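Local atomic coordinates of hydroxylase, putative (PDB entry 3AFF), a protein that probably hydroxylates the phenolic secosteroid 3-HSA to the catechol 3,4-DHSA during cholesterol breakdown, as the flavin-dependent oxygenase component of a two-component monooxygenase. Residues G137-S142 with T151-P156; G131-N136 with H205-Y210. All blocks are in the same frame, centred on the assembly; numbering follows the deposited sequence.

Contact 1. Residues G137-S142 with T151-P156; sequences GSWNWS and TFVGGP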
ATOM      1  N   GLY A 137      10.155 -19.816  51.337  1.00 20.62           N
ATOM      2  CA  GLY A 137       9.979 -20.012  49.917  1.00 21.06           C
ATOM      3  C   GLY A 137      11.058 -20.833  49.311  1.00 22.51           C
ATOM      4  O   GLY A 137      11.953 -21.268  50.016  1.00 24.35           O
ATOM      5  N   SER A 138      10.993 -21.020  47.993  1.00 22.22           N
ATOM      6  CA  SER A 138      11.964 -21.846  47.291  1.00 21.77           C
ATOM      7  C   SER A 138      12.155 -21.215  45.908  1.00 21.60           C
ATOM      8  O   SER A 138      11.265 -21.313  45.053  1.00 21.22           O
ATOM      9  CB  SER A 138      11.480 -23.312  47.173  1.00 21.94           C
ATOM     10  OG  SER A 138      12.503 -24.052  46.493  1.00 26.25           O
ATOM     11  N   TRP A 139      13.304 -20.579  45.694  1.00 20.20           N
ATOM     12  CA  TRP A 139      13.492 -19.669  44.551  1.00 20.78           C
ATOM     13  C   TRP A 139      14.539 -20.211  43.599  1.00 21.22           C
ATOM     14  O   TRP A 139      15.676 -20.401  44.004  1.00 22.52           O
ATOM     15  CB  TRP A 139      14.031 -18.342  45.085  1.00 18.51           C
ATOM     16  CG  TRP A 139      13.002 -17.379  45.606  1.00 18.03           C
ATOM     17  CD1 TRP A 139      12.373 -16.420  44.896  1.00 15.31           C
ATOM     18  CD2 TRP A 139      12.549 -17.241  46.951  1.00 16.89           C
ATOM     19  NE1 TRP A 139      11.507 -15.697  45.688  1.00 16.71           N
ATOM     20  CE2 TRP A 139      11.618 -16.181  46.969  1.00 16.87           C
ATOM     21  CE3 TRP A 139      12.817 -17.930  48.150  1.00 19.82           C
ATOM     22  CZ2 TRP A 139      10.985 -15.771  48.126  1.00 15.20           C
ATOM     23  CZ3 TRP A 139      12.169 -17.529  49.287  1.00 17.02           C
ATOM     24  CH2 TRP A 139      11.270 -16.464  49.281  1.00 14.83           C
ATOM     25  N   ASN A 140      14.180 -20.412  42.334  1.00 21.94           N
ATOM     26  CA  ASN A 140      15.085 -21.000  41.364  1.00 22.70           C
ATOM     27  C   ASN A 140      15.840 -19.967  40.523  1.00 22.00           C
ATOM     28  O   ASN A 140      15.631 -18.768  40.659  1.00 20.36           O
ATOM     29  CB  ASN A 140      14.296 -21.962  40.425  1.00 24.84           C
ATOM     30  CG  ASN A 140      13.310 -21.224  39.523  1.00 27.25           C
ATOM     31  OD1 ASN A 140      13.335 -19.984  39.412  1.00 29.79           O
ATOM     32  ND2 ASN A 140      12.464 -21.982  38.842  1.00 28.43           N
ATOM     33  N   TRP A 141      16.723 -20.458  39.659  1.00 21.85           N
ATOM     34  CA  TRP A 141      17.400 -19.592  38.688  1.00 21.99           C
ATOM     35  C   TRP A 141      18.231 -18.501  39.336  1.00 21.61           C
ATOM     36  O   TRP A 141      18.253 -17.358  38.835  1.00 20.04           O
ATOM     37  CB  TRP A 141      16.377 -18.919  37.775  1.00 22.68           C
ATOM     38  CG  TRP A 141      16.223 -19.518  36.402  1.00 22.12           C
ATOM     39  CD1 TRP A 141      15.233 -20.378  35.983  1.00 23.29           C
ATOM     40  CD2 TRP A 141      17.033 -19.233  35.241  1.00 24.52           C
ATOM     41  NE1 TRP A 141      15.416 -20.683  34.650  1.00 26.97           N
ATOM     42  CE2 TRP A 141      16.504 -19.990  34.167  1.00 25.97           C
ATOM     43  CE3 TRP A 141      18.178 -18.429  35.017  1.00 25.55           C
ATOM     44  CZ2 TRP A 141      17.066 -19.960  32.884  1.00 26.91           C
ATOM     45  CZ3 TRP A 141      18.770 -18.418  33.748  1.00 24.68           C
ATOM     46  CH2 TRP A 141      18.202 -19.171  32.683  1.00 24.88           C
ATOM     47  N   SER A 142      18.932 -18.819  40.419  1.00 21.61           N
ATOM     48  CA  SER A 142      19.757 -17.784  41.056  1.00 21.63           C
ATOM     49  C   SER A 142      21.150 -17.847  40.470  1.00 21.20           C
ATOM     50  O   SER A 142      22.005 -18.507  40.994  1.00 21.67           O
ATOM     51  CB  SER A 142      19.705 -17.859  42.582  1.00 22.05           C
ATOM     52  OG  SER A 142      20.505 -16.812  43.150  1.00 19.49           O
ATOM     53  N   THR A 151      21.883 -13.071  49.504  1.00 19.07           N
ATOM     54  CA  THR A 151      21.014 -13.132  48.355  1.00 18.83           C
ATOM     55  C   THR A 151      19.843 -12.199  48.519  1.00 18.68           C
ATOM     56  O   THR A 151      19.364 -11.972  49.637  1.00 17.10           O
ATOM     57  CB  THR A 151      20.488 -14.598  48.097  1.00 19.09           C
ATOM     58  OG1 THR A 151      20.062 -14.683  46.753  1.00 18.39           O
ATOM     59  CG2 THR A 151      19.294 -15.029  49.085  1.00 17.75           C
ATOM     60  N   PHE A 152      19.321 -11.736  47.386  1.00 16.19           N
ATOM     61  CA  PHE A 152      17.939 -11.189  47.338  1.00 15.71           C
ATOM     62  C   PHE A 152      16.928 -12.252  46.950  1.00 15.33           C
ATOM     63  O   PHE A 152      17.203 -13.072  46.108  1.00 16.85           O
ATOM     64  CB  PHE A 152      17.816 -10.084  46.283  1.00 14.93           C
ATOM     65  CG  PHE A 152      18.768  -8.909  46.487  1.00 17.03           C
ATOM     66  CD1 PHE A 152      18.785  -8.199  47.695  1.00 18.66           C
ATOM     67  CD2 PHE A 152      19.607  -8.503  45.456  1.00 15.95           C
ATOM     68  CE1 PHE A 152      19.614  -7.056  47.869  1.00 18.00           C
ATOM     69  CE2 PHE A 152      20.475  -7.362  45.652  1.00 17.02           C
ATOM     70  CZ  PHE A 152      20.446  -6.654  46.835  1.00 16.63           C
ATOM     71  N   VAL A 153      15.738 -12.217  47.534  1.00 16.96           N
ATOM     72  CA  VAL A 153      14.654 -13.095  47.067  1.00 16.68           C
ATOM     73  C   VAL A 153      13.469 -12.150  46.999  1.00 16.40           C
ATOM     74  O   VAL A 153      13.293 -11.288  47.872  1.00 16.99           O
ATOM     75  CB  VAL A 153      14.335 -14.322  48.060  1.00 17.27           C
ATOM     76  CG1 VAL A 153      15.409 -15.360  47.952  1.00 19.63           C
ATOM     77  CG2 VAL A 153      14.145 -13.837  49.491  1.00 15.41           C
ATOM     78  N   GLY A 154      12.674 -12.296  45.955  1.00 15.35           N
ATOM     79  CA  GLY A 154      11.526 -11.472  45.776  1.00 14.85           C
ATOM     80  C   GLY A 154      10.203 -12.098  46.189  1.00 15.17           C
ATOM     81  O   GLY A 154      10.036 -13.294  46.104  1.00 15.33           O
ATOM     82  N   GLY A 155       9.265 -11.246  46.587  1.00 15.60           N
ATOM     83  CA  GLY A 155       7.952 -11.679  46.961  1.00 15.76           C
ATOM     84  C   GLY A 155       7.185 -10.590  47.656  1.00 16.68           C
ATOM     85  O   GLY A 155       7.728  -9.506  47.952  1.00 16.12           O
ATOM     86  N   PRO A 156       5.891 -10.869  47.937  1.00 18.23           N
ATOM     87  CA  PRO A 156       5.050  -9.918  48.617  1.00 18.71           C
ATOM     88  C   PRO A 156       5.344  -9.978  50.126  1.00 19.72           C
ATOM     89  O   PRO A 156       5.852 -10.968  50.592  1.00 21.01           O
ATOM     90  CB  PRO A 156       3.628 -10.424  48.335  1.00 19.94           C
ATOM     91  CG  PRO A 156       3.800 -11.933  48.069  1.00 20.30           C
ATOM     92  CD  PRO A 156       5.216 -12.138  47.608  1.00 16.82           C
TER
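Val153 lies over one face of the Trp139 indole, and the carbonyl of Gly154 sits at the ring's edge. The Val153 CB is 3.5 Å from the centroid of the Trp139 six-membered ring, a CH-pi contact made from almost straight above. The two methyls spread across the same face: CG1 of Val153 reaches CD2 of Trp139 at 3.6 Å, while its CG2 faces CH2 of the indole at 3.9 Å. At the edge, Trp139 NE1 donates to Gly154 O over 2.8 Å, using an in-plane lone pair of the carbonyl; the bond is bent, with an N-H...O angle of 140°. With CG beside the backbone N and anti to the carbonyl carbon (chi1 -84°), the indole extends toward 151-156, and its hydrogen bond and face contact fall on consecutive residues of that strand. Farther along, Ser142 and Thr151 stay 4.2 Å apart between OG and OG1; Ser142 OG bonds to Ser118 O, and Thr151 OG1 to Ser117 OG. The indole thus bridges two strands of one mixed sheet in the buried interior of the beta domain of an acyl-CoA dehydrogenase-like fold, in a segment that also carries Trp141 and Ser142, probable FMN-binding residues.

Contact 2. Residues G131-N136 with H205-Y210; sequences GGYLVN and HRFLSY
Tyr133 and Phe207 carry this contact, which is a packing contact made mostly by carbon atoms. The closest approach is CE2 of Tyr133 to CB of Phe207, 3.6 Å, and the same CE2 lies 4.1 Å from CG of Phe207. Farther out, the phenol oxygen OH of Tyr133 comes within 3.8 Å of CD2 of Phe207. Their ring centroids are 5.4 Å apart with the planes inclined at 54°, an oblique pairing, while the side chains as a whole run across one another at roughly a right angle. The backbone directs CB of Phe207 toward the tyrosine, and with CG anti to the backbone N (chi1 168°) the ring is carried on so that CD2 comes to the phenol oxygen. Both residues belong to the beta domain of an acyl-CoA dehydrogenase-like fold, Tyr133 near the start of strand 132-142 and Phe207 opening the short strand 207-209. Phe169 meets both rings, edge-to-face with Tyr133, and Val157 of strand 150-159 also touches both. Backbone bonding to Val202 holds Tyr133 in the sheet. Beside Phe207, Arg206 forms a salt bridge with Glu106 and donates from NH1 to Leu170 O; beyond it, Ser209 OG caps the N-terminus of helix 210-214 at Lys211 N and also bonds to Asp165.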
ATOM      1  N   GLY A 131       9.220  -6.861  64.469  1.00 20.21           N
ATOM      2  CA  GLY A 131      10.627  -6.486  64.139  1.00 21.12           C
ATOM      3  C   GLY A 131      11.023  -6.633  62.659  1.00 21.23           C
ATOM      4  O   GLY A 131      12.148  -6.330  62.302  1.00 21.19           O
ATOM      5  N   GLY A 132      10.112  -7.154  61.822  1.00 20.77           N
ATOM      6  CA  GLY A 132      10.435  -7.592  60.437  1.00 19.98           C
ATOM      7  C   GLY A 132       9.469  -8.637  59.872  1.00 19.63           C
ATOM      8  O   GLY A 132       8.255  -8.476  59.956  1.00 19.59           O
ATOM      9  N   TYR A 133      10.018  -9.697  59.304  1.00 19.49           N
ATOM     10  CA  TYR A 133       9.248 -10.614  58.441  1.00 20.46           C
ATOM     11  C   TYR A 133       9.764 -11.986  58.697  1.00 19.58           C
ATOM     12  O   TYR A 133      10.937 -12.148  58.976  1.00 19.58           O
ATOM     13  CB  TYR A 133       9.506 -10.331  56.948  1.00 18.93           C
ATOM     14  CG  TYR A 133       9.331  -8.875  56.649  1.00 19.25           C
ATOM     15  CD1 TYR A 133       8.046  -8.339  56.478  1.00 19.32           C
ATOM     16  CD2 TYR A 133      10.441  -8.025  56.541  1.00 17.25           C
ATOM     17  CE1 TYR A 133       7.853  -6.985  56.223  1.00 18.01           C
ATOM     18  CE2 TYR A 133      10.261  -6.618  56.261  1.00 16.99           C
ATOM     19  CZ  TYR A 133       8.989  -6.128  56.121  1.00 18.17           C
ATOM     20  OH  TYR A 133       8.790  -4.791  55.885  1.00 21.80           O
ATOM     21  N   LEU A 134       8.860 -12.954  58.633  1.00 19.12           N
ATOM     22  CA  LEU A 134       9.233 -14.334  58.602  1.00 19.93           C
ATOM     23  C   LEU A 134       9.098 -14.743  57.112  1.00 20.65           C
ATOM     24  O   LEU A 134       8.003 -14.665  56.528  1.00 19.82           O
ATOM     25  CB  LEU A 134       8.304 -15.148  59.548  1.00 21.55           C
ATOM     26  CG  LEU A 134       8.774 -16.593  59.841  1.00 22.35           C
ATOM     27  CD1 LEU A 134      10.089 -16.624  60.699  1.00 23.25           C
ATOM     28  CD2 LEU A 134       7.663 -17.282  60.589  1.00 28.02           C
ATOM     29  N   VAL A 135      10.213 -15.196  56.532  1.00 20.52           N
ATOM     30  CA  VAL A 135      10.291 -15.479  55.101  1.00 21.47           C
ATOM     31  C   VAL A 135      10.382 -16.986  54.833  1.00 20.58           C
ATOM     32  O   VAL A 135      11.077 -17.721  55.556  1.00 20.51           O
ATOM     33  CB  VAL A 135      11.448 -14.713  54.394  1.00 19.52           C
ATOM     34  CG1 VAL A 135      11.554 -15.135  52.868  1.00 20.99           C
ATOM     35  CG2 VAL A 135      11.219 -13.142  54.506  1.00 20.95           C
ATOM     36  N   ASN A 136       9.634 -17.412  53.820  1.00 19.75           N
ATOM     37  CA  ASN A 136       9.550 -18.813  53.435  1.00 20.74           C
ATOM     38  C   ASN A 136       9.444 -18.875  51.951  1.00 20.35           C
ATOM     39  O   ASN A 136       8.706 -18.099  51.360  1.00 20.42           O
ATOM     40  CB  ASN A 136       8.332 -19.514  54.065  1.00 19.95           C
ATOM     41  CG  ASN A 136       8.610 -19.974  55.485  1.00 22.11           C
ATOM     42  OD1 ASN A 136       9.388 -20.914  55.709  1.00 24.06           O
ATOM     43  ND2 ASN A 136       8.043 -19.282  56.453  1.00 22.68           N
ATOM     44  N   HIS A 205      15.034  -3.362  57.799  1.00 19.53           N
ATOM     45  CA  HIS A 205      16.030  -2.671  57.039  1.00 19.14           C
ATOM     46  C   HIS A 205      16.586  -3.593  55.957  1.00 19.88           C
ATOM     47  O   HIS A 205      17.332  -3.125  55.082  1.00 19.31           O
ATOM     48  CB  HIS A 205      17.175  -2.063  57.913  1.00 19.28           C
ATOM     49  CG  HIS A 205      17.951  -3.089  58.682  1.00 18.03           C
ATOM     50  ND1 HIS A 205      17.496  -3.630  59.867  1.00 19.16           N
ATOM     51  CD2 HIS A 205      19.109  -3.720  58.402  1.00 15.02           C
ATOM     52  CE1 HIS A 205      18.350  -4.535  60.296  1.00 16.07           C
ATOM     53  NE2 HIS A 205      19.332  -4.618  59.420  1.00 18.56           N
ATOM     54  N   ARG A 206      16.220  -4.891  56.007  1.00 18.32           N
ATOM     55  CA  ARG A 206      16.652  -5.774  54.941  1.00 17.66           C
ATOM     56  C   ARG A 206      15.529  -6.221  53.980  1.00 16.72           C
ATOM     57  O   ARG A 206      15.606  -7.247  53.365  1.00 16.20           O
ATOM     58  CB  ARG A 206      17.469  -6.939  55.492  1.00 16.33           C
ATOM     59  CG  ARG A 206      18.888  -6.559  55.946  1.00 20.31           C
ATOM     60  CD  ARG A 206      19.838  -7.750  56.010  1.00 19.54           C
ATOM     61  NE  ARG A 206      19.875  -8.323  57.358  1.00 20.52           N
ATOM     62  CZ  ARG A 206      19.418  -9.537  57.704  1.00 22.05           C
ATOM     63  NH1 ARG A 206      18.872 -10.356  56.787  1.00 17.54           N
ATOM     64  NH2 ARG A 206      19.457  -9.938  58.995  1.00 22.41           N
ATOM     65  N   PHE A 207      14.518  -5.399  53.848  1.00 17.23           N
ATOM     66  CA  PHE A 207      13.545  -5.522  52.793  1.00 17.89           C
ATOM     67  C   PHE A 207      13.517  -4.186  52.084  1.00 17.96           C
ATOM     68  O   PHE A 207      13.443  -3.175  52.773  1.00 18.41           O
ATOM     69  CB  PHE A 207      12.142  -5.705  53.375  1.00 16.04           C
ATOM     70  CG  PHE A 207      11.015  -5.567  52.361  1.00 16.22           C
ATOM     71  CD1 PHE A 207      10.745  -6.615  51.445  1.00 17.29           C
ATOM     72  CD2 PHE A 207      10.154  -4.474  52.384  1.00 15.40           C
ATOM     73  CE1 PHE A 207       9.697  -6.542  50.512  1.00 14.81           C
ATOM     74  CE2 PHE A 207       9.094  -4.377  51.445  1.00 17.45           C
ATOM     75  CZ  PHE A 207       8.855  -5.436  50.537  1.00 18.29           C
ATOM     76  N   LEU A 208      13.434  -4.187  50.739  1.00 16.51           N
ATOM     77  CA  LEU A 208      13.305  -2.949  49.995  1.00 16.81           C
ATOM     78  C   LEU A 208      12.149  -3.130  48.995  1.00 16.43           C
ATOM     79  O   LEU A 208      12.191  -4.053  48.152  1.00 14.36           O
ATOM     80  CB  LEU A 208      14.617  -2.604  49.248  1.00 17.71           C
ATOM     81  CG  LEU A 208      14.488  -1.420  48.274  1.00 18.04           C
ATOM     82  CD1 LEU A 208      14.167  -0.164  49.056  1.00 20.08           C
ATOM     83  CD2 LEU A 208      15.738  -1.217  47.431  1.00 15.80           C
ATOM     84  N   SER A 209      11.142  -2.261  49.121  1.00 15.86           N
ATOM     85  CA  SER A 209       9.933  -2.284  48.307  1.00 17.40           C
ATOM     86  C   SER A 209      10.207  -1.764  46.876  1.00 18.13           C
ATOM     87  O   SER A 209      11.017  -0.839  46.674  1.00 18.42           O
ATOM     88  CB  SER A 209       8.938  -1.384  49.017  1.00 17.07           C
ATOM     89  OG  SER A 209       7.721  -1.241  48.315  1.00 23.15           O
ATOM     90  N   TYR A 210       9.537  -2.362  45.907  1.00 19.61           N
ATOM     91  CA  TYR A 210       9.568  -1.889  44.504  1.00 19.91           C
ATOM     92  C   TYR A 210       8.944  -0.498  44.445  1.00 22.28           C
ATOM     93  O   TYR A 210       9.403   0.341  43.657  1.00 22.87           O
ATOM     94  CB  TYR A 210       8.775  -2.841  43.623  1.00 19.43           C
ATOM     95  CG  TYR A 210       9.530  -4.070  43.188  1.00 19.79           C
ATOM     96  CD1 TYR A 210      10.796  -4.374  43.730  1.00 16.76           C
ATOM     97  CD2 TYR A 210       9.007  -4.920  42.209  1.00 15.80           C
ATOM     98  CE1 TYR A 210      11.510  -5.493  43.324  1.00 14.87           C
ATOM     99  CE2 TYR A 210       9.749  -6.104  41.793  1.00 17.64           C
ATOM    100  CZ  TYR A 210      10.958  -6.361  42.374  1.00 17.15           C
ATOM    101  OH  TYR A 210      11.701  -7.447  42.020  1.00 23.26           O
TER

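How the contacts relate
Contacts 1 and 2 have centres about 12 Å apart and share strand 132-142, whose first half serves contact 2 and second half contact 1. Along the chain, 131-136 runs directly into 137-142, then come 151-156 and, much later, 205-210, so contact 1 closes a short excursion within the long one closed by contact 2. Both belong to the same mixed sheet: strand 162-172 pairs antiparallel with 150-159 on one side and 207-209 on the other, linking the two second segments. Contact 1 includes two residues of the probable FMN site, Trp141 and Ser142, whereas contact 2 packs the sheet farther from the chain's centre; a single strand thus joins flavin-site residues to the outer part of the beta domain.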